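Local structure of activating signal cointegrator 1 complex subunit 2 (Homo sapiens, 6YXQ) at residues D71-L76 with W82-F87; Q214-Q219 with K247-Y252; M241-L246 with R302-K307. The protein binds polyubiquitin chains, recruits ASCC3 and ALKBH3 to sites of DNA damage as part of the ASCC complex, and takes part in rescuing stalled ribosomes. All coordinates share one frame; numbering follows the deposited sequence.

Overall arrangement
This chain is the N-terminal part of ASCC2, largely helical and bound to ASCC3. Interaction 1 comes first along the chain and joins helix 53-75 to helix 78-87, the next one. Its centre lies about 42 Å from that of interaction 2, on the opposite side of the chain's centre, and about 47 Å from that of interaction 3. Interactions 2 and 3 are neighbours, centres about 13 Å apart, and share helix 243-266; their segments alternate in sequence. They touch where CE of selenomethionine M241 packs on the backbone at H215 and C216. Helix 243-266 thus ties helix 193-216 to the start of helix 306-340. Residues near all three sites also reach the ASCC3 chain.

Interaction 1 of 3, residues D71-L76 with W82-F87; sequences DWLLAL and WCQVIF
Q84 turns its CG away from the backbone N (chi1 -165°) and bends at chi2 (73°), bringing its amide to the rim of the W72 indole and its methylenes against L73. The same first-torsion choice in W72 and L73 carries both of their ends toward helix 78-87. W72 CH2 meets Q84 CD at 4.0 Å, with the amide at the edge of the indole, near its plane. Amide and ring are turned 79° apart, and W72 CH2 lies 4.1 Å from both Q84 OE1 and Q84 NE2. Nearer the Q84 backbone, L73 CD1 sits 3.8 Å from Q84 CG, a plain aliphatic contact. No hydrogen bond crosses: Q84 OE1 accepts instead from A37 N, which anchors the buried amide. With only an alanine here, the amide is gone, which is likely to open a gap between W72 and L73 and leave A37 N without this acceptor. L76 CD1 sits over one face of the indole, offset toward its rim, and R39 makes a cation-pi contact with the ring. This is the packing of two consecutive helices, 53-75 and 78-87, joined by a short turn; helix 114-135 packs against L73 and L74, while helix 147-156 takes W82.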
loop_
_atom_site.group_PDB
_atom_site.type_symbol
_atom_site.label_atom_id
_atom_site.label_comp_id
_atom_site.label_asym_id
_atom_site.label_seq_id
_atom_site.Cartn_x
_atom_site.Cartn_y
_atom_site.Cartn_z
ATOM N N ASP B 71 -9.549 5.948 9.544
ATOM C CA ASP B 71 -9.510 5.949 11.003
ATOM C C ASP B 71 -10.841 5.480 11.572
ATOM O O ASP B 71 -10.891 4.622 12.467
ATOM C CB ASP B 71 -9.173 7.351 11.513
ATOM C CG ASP B 71 -7.698 7.685 11.399
ATOM O OD1 ASP B 71 -6.876 6.756 11.242
ATOM O OD2 ASP B 71 -7.362 8.886 11.477
ATOM N N TRP B 72 -11.939 6.021 11.038
ATOM C CA TRP B 72 -13.266 5.631 11.513
ATOM C C TRP B 72 -13.557 4.166 11.207
ATOM O O TRP B 72 -14.156 3.452 12.025
ATOM C CB TRP B 72 -14.316 6.533 10.874
ATOM C CG TRP B 72 -15.691 5.984 10.896
ATOM C CD1 TRP B 72 -16.564 6.010 11.938
ATOM C CD2 TRP B 72 -16.368 5.326 9.819
ATOM N NE1 TRP B 72 -17.747 5.409 11.580
ATOM C CE2 TRP B 72 -17.651 4.979 10.283
ATOM C CE3 TRP B 72 -16.009 4.981 8.515
ATOM C CZ2 TRP B 72 -18.579 4.316 9.485
ATOM C CZ3 TRP B 72 -16.938 4.327 7.718
ATOM C CH2 TRP B 72 -18.204 4.001 8.207
ATOM N N LEU B 73 -13.150 3.711 10.020
ATOM C CA LEU B 73 -13.338 2.321 9.626
ATOM C C LEU B 73 -12.626 1.368 10.577
ATOM O O LEU B 73 -13.161 0.308 10.924
ATOM C CB LEU B 73 -12.826 2.134 8.202
ATOM C CG LEU B 73 -13.158 0.821 7.515
ATOM C CD1 LEU B 73 -14.593 0.856 7.032
ATOM C CD2 LEU B 73 -12.197 0.596 6.368
ATOM N N LEU B 74 -11.406 1.717 10.990
ATOM C CA LEU B 74 -10.708 0.901 11.977
ATOM C C LEU B 74 -11.379 0.982 13.343
ATOM O O LEU B 74 -11.337 0.015 14.112
ATOM C CB LEU B 74 -9.248 1.332 12.074
ATOM C CG LEU B 74 -8.448 1.264 10.775
ATOM C CD1 LEU B 74 -7.207 2.136 10.862
ATOM C CD2 LEU B 74 -8.067 -0.164 10.476
ATOM N N ALA B 75 -11.994 2.126 13.662
ATOM C CA ALA B 75 -12.716 2.243 14.928
ATOM C C ALA B 75 -13.935 1.330 14.974
ATOM O O ALA B 75 -14.282 0.814 16.041
ATOM C CB ALA B 75 -13.139 3.694 15.160
ATOM N N LEU B 76 -14.594 1.130 13.831
ATOM C CA LEU B 76 -15.834 0.355 13.726
ATOM C C LEU B 76 -15.754 -1.023 14.384
ATOM O O LEU B 76 -14.657 -1.560 14.588
ATOM C CB LEU B 76 -16.226 0.193 12.255
ATOM C CG LEU B 76 -16.834 1.420 11.580
ATOM C CD1 LEU B 76 -17.017 1.168 10.099
ATOM C CD2 LEU B 76 -18.147 1.799 12.224
ATOM N N TRP B 82 -17.166 -5.179 8.734
ATOM C CA TRP B 82 -17.273 -6.149 7.652
ATOM C C TRP B 82 -18.444 -5.823 6.734
ATOM O O TRP B 82 -18.336 -5.967 5.509
ATOM C CB TRP B 82 -17.392 -7.558 8.229
ATOM C CG TRP B 82 -16.059 -8.203 8.449
ATOM C CD1 TRP B 82 -15.453 -8.451 9.648
ATOM C CD2 TRP B 82 -15.163 -8.677 7.439
ATOM N NE1 TRP B 82 -14.235 -9.053 9.445
ATOM C CE2 TRP B 82 -14.033 -9.204 8.097
ATOM C CE3 TRP B 82 -15.208 -8.714 6.040
ATOM C CZ2 TRP B 82 -12.957 -9.757 7.404
ATOM C CZ3 TRP B 82 -14.138 -9.262 5.353
ATOM C CH2 TRP B 82 -13.029 -9.776 6.035
ATOM N N CYS B 83 -19.567 -5.374 7.302
ATOM C CA CYS B 83 -20.666 -4.881 6.477
ATOM C C CYS B 83 -20.183 -3.785 5.539
ATOM O O CYS B 83 -20.457 -3.815 4.329
ATOM C CB CYS B 83 -21.800 -4.353 7.357
ATOM S SG CYS B 83 -22.781 -5.612 8.170
ATOM N N GLN B 84 -19.460 -2.807 6.086
ATOM C CA GLN B 84 -18.981 -1.698 5.272
ATOM C C GLN B 84 -18.082 -2.196 4.146
ATOM O O GLN B 84 -18.287 -1.847 2.979
ATOM C CB GLN B 84 -18.252 -0.683 6.154
ATOM C CG GLN B 84 -18.015 0.666 5.491
ATOM C CD GLN B 84 -19.281 1.488 5.355
ATOM O OE1 GLN B 84 -20.281 1.224 6.019
ATOM N NE2 GLN B 84 -19.241 2.494 4.490
ATOM N N VAL B 85 -17.103 -3.051 4.473
ATOM C CA VAL B 85 -16.131 -3.475 3.461
ATOM C C VAL B 85 -16.798 -4.320 2.384
ATOM O O VAL B 85 -16.409 -4.275 1.208
ATOM C CB VAL B 85 -14.940 -4.220 4.099
ATOM C CG1 VAL B 85 -14.335 -3.404 5.217
ATOM C CG2 VAL B 85 -15.335 -5.599 4.577
ATOM N N ILE B 86 -17.814 -5.096 2.754
ATOM C CA ILE B 86 -18.442 -5.951 1.761
ATOM C C ILE B 86 -19.363 -5.144 0.856
ATOM O O ILE B 86 -19.390 -5.358 -0.360
ATOM C CB ILE B 86 -19.178 -7.107 2.460
ATOM C CG1 ILE B 86 -18.169 -8.044 3.123
ATOM C CG2 ILE B 86 -20.053 -7.864 1.475
ATOM C CD1 ILE B 86 -18.802 -9.220 3.817
ATOM N N PHE B 87 -20.105 -4.182 1.414
ATOM C CA PHE B 87 -21.212 -3.595 0.671
ATOM C C PHE B 87 -20.935 -2.206 0.116
ATOM O O PHE B 87 -21.688 -1.756 -0.757
ATOM C CB PHE B 87 -22.469 -3.559 1.550
ATOM C CG PHE B 87 -23.034 -4.922 1.833
ATOM C CD1 PHE B 87 -23.768 -5.595 0.869
ATOM C CD2 PHE B 87 -22.809 -5.542 3.049
ATOM C CE1 PHE B 87 -24.274 -6.849 1.118
ATOM C CE2 PHE B 87 -23.314 -6.798 3.302
ATOM C CZ PHE B 87 -24.047 -7.451 2.336
#

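Interaction 2 of 3, residues Q214-Q219 with K247-Y252; sequences QHCGLQ and KDIVLY
I249, which reaches across to H215 and C216, stands on a turn of helix held by two sound backbone bonds: L251 N to K247 O at 2.9 Å, and Y252 N to D248 O at the same length. No hydrogen bond spans the two segments, so side-chain packing makes the contact, and I249 does it with both of its branches. Its CG1 is anti to the carbonyl carbon (chi1 -66°), and a further bend at chi2 (-65°) brings CD1 against the imidazole of H215. There I249 CD1 lies 3.3 Å from H215 ND1 and 3.8 Å from H215 CG. The methyl comes at the ring obliquely, and also touches the H215 CB. The other branch, CG2, is anti to the backbone N and goes to the neighbouring residue: I249 CG2 packs on C216 SG at 3.9 Å. One isoleucine therefore straddles two consecutive residues near the end of helix 193-216. That helix and helix 243-266 run in broadly opposite senses, to judge from the order of their contacts: I249 also packs on I212, and about one turn on, Y252 packs on V208, earlier in the partner helix. The chain between them is mostly loop, and part of it, 220-230, is not modelled. G217, with phi at 61°, takes the backbone out of helical conformation just after the residues that touch I249. The ordered end of the loop returns over this site, R235 against H215 and P238 against C216. V250, next to I249, packs on L312 of helix 306-340; Y252 also packs on A13 of the ASCC3 chain.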
loop_
_atom_site.group_PDB
_atom_site.type_symbol
_atom_site.label_atom_id
_atom_site.label_comp_id
_atom_site.label_asym_id
_atom_site.label_seq_id
_atom_site.Cartn_x
_atom_site.Cartn_y
_atom_site.Cartn_z
ATOM N N GLN B 214 10.640 -6.240 -26.845
ATOM C CA GLN B 214 10.113 -5.720 -28.095
ATOM C C GLN B 214 10.206 -4.202 -28.167
ATOM O O GLN B 214 10.285 -3.648 -29.268
ATOM C CB GLN B 214 8.668 -6.179 -28.272
ATOM C CG GLN B 214 8.262 -6.384 -29.716
ATOM C CD GLN B 214 7.095 -7.333 -29.849
ATOM O OE1 GLN B 214 6.951 -8.268 -29.058
ATOM N NE2 GLN B 214 6.249 -7.100 -30.855
ATOM N N HIS B 215 10.226 -3.516 -27.022
ATOM C CA HIS B 215 10.334 -2.063 -27.068
ATOM C C HIS B 215 11.766 -1.612 -27.321
ATOM O O HIS B 215 11.979 -0.526 -27.871
ATOM C CB HIS B 215 9.799 -1.450 -25.774
ATOM C CG HIS B 215 9.187 -0.096 -25.959
ATOM N ND1 HIS B 215 9.839 1.068 -25.613
ATOM C CD2 HIS B 215 7.986 0.279 -26.458
ATOM C CE1 HIS B 215 9.064 2.102 -25.888
ATOM N NE2 HIS B 215 7.935 1.651 -26.402
ATOM N N CYS B 216 12.753 -2.425 -26.940
ATOM C CA CYS B 216 14.149 -2.116 -27.216
ATOM C C CYS B 216 14.646 -2.747 -28.507
ATOM O O CYS B 216 15.835 -2.629 -28.816
ATOM C CB CYS B 216 15.042 -2.566 -26.056
ATOM S SG CYS B 216 14.408 -2.178 -24.408
ATOM N N GLY B 217 13.772 -3.404 -29.265
ATOM C CA GLY B 217 14.186 -4.103 -30.464
ATOM C C GLY B 217 15.192 -5.204 -30.190
ATOM O O GLY B 217 16.200 -5.331 -30.893
ATOM N N LEU B 218 14.929 -6.015 -29.169
ATOM C CA LEU B 218 15.857 -7.059 -28.769
ATOM C C LEU B 218 15.322 -8.462 -29.012
ATOM O O LEU B 218 16.031 -9.294 -29.584
ATOM C CB LEU B 218 16.235 -6.871 -27.294
ATOM C CG LEU B 218 17.096 -5.617 -27.094
ATOM C CD1 LEU B 218 17.269 -5.292 -25.639
ATOM C CD2 LEU B 218 18.460 -5.774 -27.764
ATOM N N GLN B 219 14.080 -8.733 -28.610
ATOM C CA GLN B 219 13.439 -10.051 -28.742
ATOM C C GLN B 219 14.363 -11.225 -28.398
ATOM O O GLN B 219 15.286 -11.098 -27.593
ATOM C CB GLN B 219 12.865 -10.233 -30.160
ATOM C CG GLN B 219 13.875 -10.553 -31.266
ATOM C CD GLN B 219 14.230 -12.031 -31.355
ATOM O OE1 GLN B 219 13.365 -12.899 -31.245
ATOM N NE2 GLN B 219 15.514 -12.320 -31.551
ATOM N N LYS B 247 14.599 5.649 -19.925
ATOM C CA LYS B 247 14.323 5.828 -18.506
ATOM C C LYS B 247 13.051 5.089 -18.115
ATOM O O LYS B 247 13.017 4.380 -17.103
ATOM C CB LYS B 247 14.217 7.324 -18.191
ATOM C CG LYS B 247 13.997 7.688 -16.726
ATOM C CD LYS B 247 13.787 9.189 -16.592
ATOM C CE LYS B 247 13.534 9.617 -15.151
ATOM N NZ LYS B 247 13.358 11.098 -15.043
ATOM N N ASP B 248 12.001 5.220 -18.931
ATOM C CA ASP B 248 10.742 4.548 -18.630
ATOM C C ASP B 248 10.901 3.040 -18.697
ATOM O O ASP B 248 10.345 2.314 -17.865
ATOM C CB ASP B 248 9.650 5.011 -19.591
ATOM C CG ASP B 248 8.903 6.226 -19.080
ATOM O OD1 ASP B 248 9.254 6.734 -17.995
ATOM O OD2 ASP B 248 7.962 6.674 -19.766
ATOM N N ILE B 249 11.656 2.549 -19.680
ATOM C CA ILE B 249 11.851 1.107 -19.802
ATOM C C ILE B 249 12.504 0.547 -18.545
ATOM O O ILE B 249 12.025 -0.435 -17.966
ATOM C CB ILE B 249 12.679 0.775 -21.051
ATOM C CG1 ILE B 249 11.899 1.144 -22.312
ATOM C CG2 ILE B 249 13.029 -0.690 -21.039
ATOM C CD1 ILE B 249 10.639 0.334 -22.510
ATOM N N VAL B 250 13.603 1.158 -18.102
ATOM C CA VAL B 250 14.282 0.581 -16.943
ATOM C C VAL B 250 13.511 0.859 -15.652
ATOM O O VAL B 250 13.597 0.072 -14.705
ATOM C CB VAL B 250 15.743 1.052 -16.840
ATOM C CG1 VAL B 250 16.430 0.978 -18.198
ATOM C CG2 VAL B 250 15.819 2.430 -16.257
ATOM N N LEU B 251 12.717 1.934 -15.595
ATOM C CA LEU B 251 11.856 2.147 -14.432
ATOM C C LEU B 251 10.783 1.071 -14.345
ATOM O O LEU B 251 10.525 0.519 -13.268
ATOM C CB LEU B 251 11.214 3.534 -14.498
ATOM C CG LEU B 251 12.058 4.759 -14.138
ATOM C CD1 LEU B 251 11.292 6.027 -14.457
ATOM C CD2 LEU B 251 12.464 4.731 -12.675
ATOM N N TYR B 252 10.149 0.767 -15.476
ATOM C CA TYR B 252 9.178 -0.316 -15.553
ATOM C C TYR B 252 9.808 -1.647 -15.166
ATOM O O TYR B 252 9.235 -2.419 -14.388
ATOM C CB TYR B 252 8.615 -0.367 -16.973
ATOM C CG TYR B 252 7.404 -1.244 -17.177
ATOM C CD1 TYR B 252 6.431 -1.382 -16.194
ATOM C CD2 TYR B 252 7.225 -1.919 -18.370
ATOM C CE1 TYR B 252 5.320 -2.184 -16.397
ATOM C CE2 TYR B 252 6.122 -2.716 -18.579
ATOM C CZ TYR B 252 5.176 -2.846 -17.594
ATOM O OH TYR B 252 4.085 -3.646 -17.824
#

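Interaction 3 of 3, residues M241-L246 with R302-K307; sequences MPLLEL and RLEDSK
L243 carries this contact, its CD1 methyl lodged against E304 with D305 at the margin. The methyl touches the glutamate at both ends: L243 CD1 is 3.9 Å from E304 CB and 3.5 Å from E304 OE2. L243 CG lies equally near that oxygen, so the leucine's branch point faces the carboxylate while its methyl also meets the root of the chain. E304 spans this distance because its chain is extended beyond CG (chi2 -171°). The oxygen's polar partner lies outside the pair: E304 OE2 makes a salt bridge with R301, whose guanidinium also donates to M241 O and whose side chain packs on L243. The setting is a meeting of two helix beginnings, since P242 is the N-cap of helix 243-266 and D305 that of helix 306-340. D305 OD1 takes a weak capping bond from K307 N, at 3.3 Å and 131°, and a further bond from L308 N. Besides capping, D305 comes only loosely up to the leucine, with its CB 4.3 Å from L243 CD1. The contact lies at the surface, with E304 exposed; deeper in, L243 packs on L308 and L309 of helix 306-340, and L246 on L312.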
loop_
_atom_site.group_PDB
_atom_site.type_symbol
_atom_site.label_atom_id
_atom_site.label_comp_id
_atom_site.label_asym_id
_atom_site.label_seq_id
_atom_site.Cartn_x
_atom_site.Cartn_y
_atom_site.Cartn_z
HETATM N N MSE B 241 17.552 4.936 -28.981
HETATM C CA MSE B 241 16.305 5.443 -28.425
HETATM C C MSE B 241 16.438 6.729 -27.600
HETATM O O MSE B 241 17.472 6.973 -26.962
HETATM C CB MSE B 241 15.668 4.357 -27.571
HETATM C CG MSE B 241 16.382 4.098 -26.275
HETATM SE SE MSE B 241 15.273 2.900 -25.205
HETATM C CE MSE B 241 14.662 1.633 -26.511
ATOM N N PRO B 242 15.393 7.557 -27.621
ATOM C CA PRO B 242 15.395 8.774 -26.801
ATOM C C PRO B 242 15.582 8.447 -25.328
ATOM O O PRO B 242 15.169 7.391 -24.846
ATOM C CB PRO B 242 14.019 9.385 -27.077
ATOM C CG PRO B 242 13.676 8.895 -28.451
ATOM C CD PRO B 242 14.250 7.509 -28.548
ATOM N N LEU B 243 16.199 9.391 -24.616
ATOM C CA LEU B 243 16.716 9.115 -23.281
ATOM C C LEU B 243 15.611 8.695 -22.323
ATOM O O LEU B 243 15.723 7.670 -21.638
ATOM C CB LEU B 243 17.453 10.340 -22.739
ATOM C CG LEU B 243 18.955 10.176 -22.510
ATOM C CD1 LEU B 243 19.558 11.470 -22.000
ATOM C CD2 LEU B 243 19.225 9.039 -21.540
ATOM N N LEU B 244 14.533 9.471 -22.259
ATOM C CA LEU B 244 13.511 9.226 -21.251
ATOM C C LEU B 244 12.543 8.113 -21.635
ATOM O O LEU B 244 11.775 7.665 -20.776
ATOM C CB LEU B 244 12.759 10.524 -20.952
ATOM C CG LEU B 244 13.695 11.601 -20.391
ATOM C CD1 LEU B 244 13.784 12.799 -21.331
ATOM C CD2 LEU B 244 13.286 12.032 -18.982
ATOM N N GLU B 245 12.556 7.659 -22.891
ATOM C CA GLU B 245 11.950 6.369 -23.204
ATOM C C GLU B 245 12.741 5.237 -22.556
ATOM O O GLU B 245 12.161 4.310 -21.972
ATOM C CB GLU B 245 11.875 6.178 -24.719
ATOM C CG GLU B 245 10.639 6.765 -25.377
ATOM C CD GLU B 245 10.478 6.315 -26.824
ATOM O OE1 GLU B 245 11.470 6.357 -27.582
ATOM O OE2 GLU B 245 9.354 5.922 -27.205
ATOM N N LEU B 246 14.073 5.307 -22.646
ATOM C CA LEU B 246 14.940 4.358 -21.954
ATOM C C LEU B 246 14.740 4.430 -20.448
ATOM O O LEU B 246 14.737 3.399 -19.756
ATOM C CB LEU B 246 16.397 4.648 -22.314
ATOM C CG LEU B 246 17.516 3.925 -21.570
ATOM C CD1 LEU B 246 17.464 2.447 -21.883
ATOM C CD2 LEU B 246 18.848 4.501 -21.991
ATOM N N ARG B 302 26.268 7.819 -20.697
ATOM C CA ARG B 302 26.343 8.437 -19.371
ATOM C C ARG B 302 26.504 9.960 -19.393
ATOM O O ARG B 302 25.974 10.644 -18.506
ATOM C CB ARG B 302 27.482 7.803 -18.565
ATOM C CG ARG B 302 28.891 8.156 -19.021
ATOM C CD ARG B 302 29.926 7.525 -18.098
ATOM N NE ARG B 302 31.156 8.308 -18.012
ATOM C CZ ARG B 302 31.374 9.268 -17.118
ATOM N NH1 ARG B 302 32.528 9.923 -17.118
ATOM N NH2 ARG B 302 30.438 9.577 -16.228
ATOM N N LEU B 303 27.230 10.517 -20.368
ATOM C CA LEU B 303 27.511 11.954 -20.301
ATOM C C LEU B 303 26.432 12.808 -20.952
ATOM O O LEU B 303 26.455 14.035 -20.788
ATOM C CB LEU B 303 28.884 12.276 -20.915
ATOM C CG LEU B 303 30.046 11.463 -20.337
ATOM C CD1 LEU B 303 31.136 11.229 -21.374
ATOM C CD2 LEU B 303 30.613 12.108 -19.069
ATOM N N GLU B 304 25.494 12.197 -21.680
ATOM C CA GLU B 304 24.284 12.915 -22.061
ATOM C C GLU B 304 23.571 13.448 -20.826
ATOM O O GLU B 304 23.081 14.584 -20.819
ATOM C CB GLU B 304 23.354 12.006 -22.867
ATOM C CG GLU B 304 23.951 11.466 -24.160
ATOM C CD GLU B 304 22.925 10.746 -25.028
ATOM O OE1 GLU B 304 23.310 10.226 -26.102
ATOM O OE2 GLU B 304 21.735 10.703 -24.635
ATOM N N ASP B 305 23.516 12.641 -19.764
ATOM C CA ASP B 305 22.986 13.095 -18.478
ATOM C C ASP B 305 23.694 12.315 -17.367
ATOM O O ASP B 305 23.234 11.252 -16.946
ATOM C CB ASP B 305 21.479 12.936 -18.399
ATOM C CG ASP B 305 20.866 13.806 -17.328
ATOM O OD1 ASP B 305 21.501 13.979 -16.264
ATOM O OD2 ASP B 305 19.751 14.314 -17.547
ATOM N N SER B 306 24.845 12.838 -16.948
ATOM C CA SER B 306 25.493 12.559 -15.667
ATOM C C SER B 306 24.602 11.884 -14.624
ATOM O O SER B 306 24.835 10.723 -14.266
ATOM C CB SER B 306 26.037 13.870 -15.093
ATOM O OG SER B 306 26.430 13.740 -13.738
ATOM N N LYS B 307 23.578 12.594 -14.140
ATOM C CA LYS B 307 22.834 12.123 -12.973
ATOM C C LYS B 307 21.770 11.097 -13.343
ATOM O O LYS B 307 21.562 10.123 -12.609
ATOM C CB LYS B 307 22.186 13.304 -12.245
ATOM C CG LYS B 307 22.946 13.797 -11.013
ATOM C CD LYS B 307 24.455 13.804 -11.248
ATOM C CE LYS B 307 25.233 13.642 -9.949
ATOM N NZ LYS B 307 26.621 13.153 -10.189
#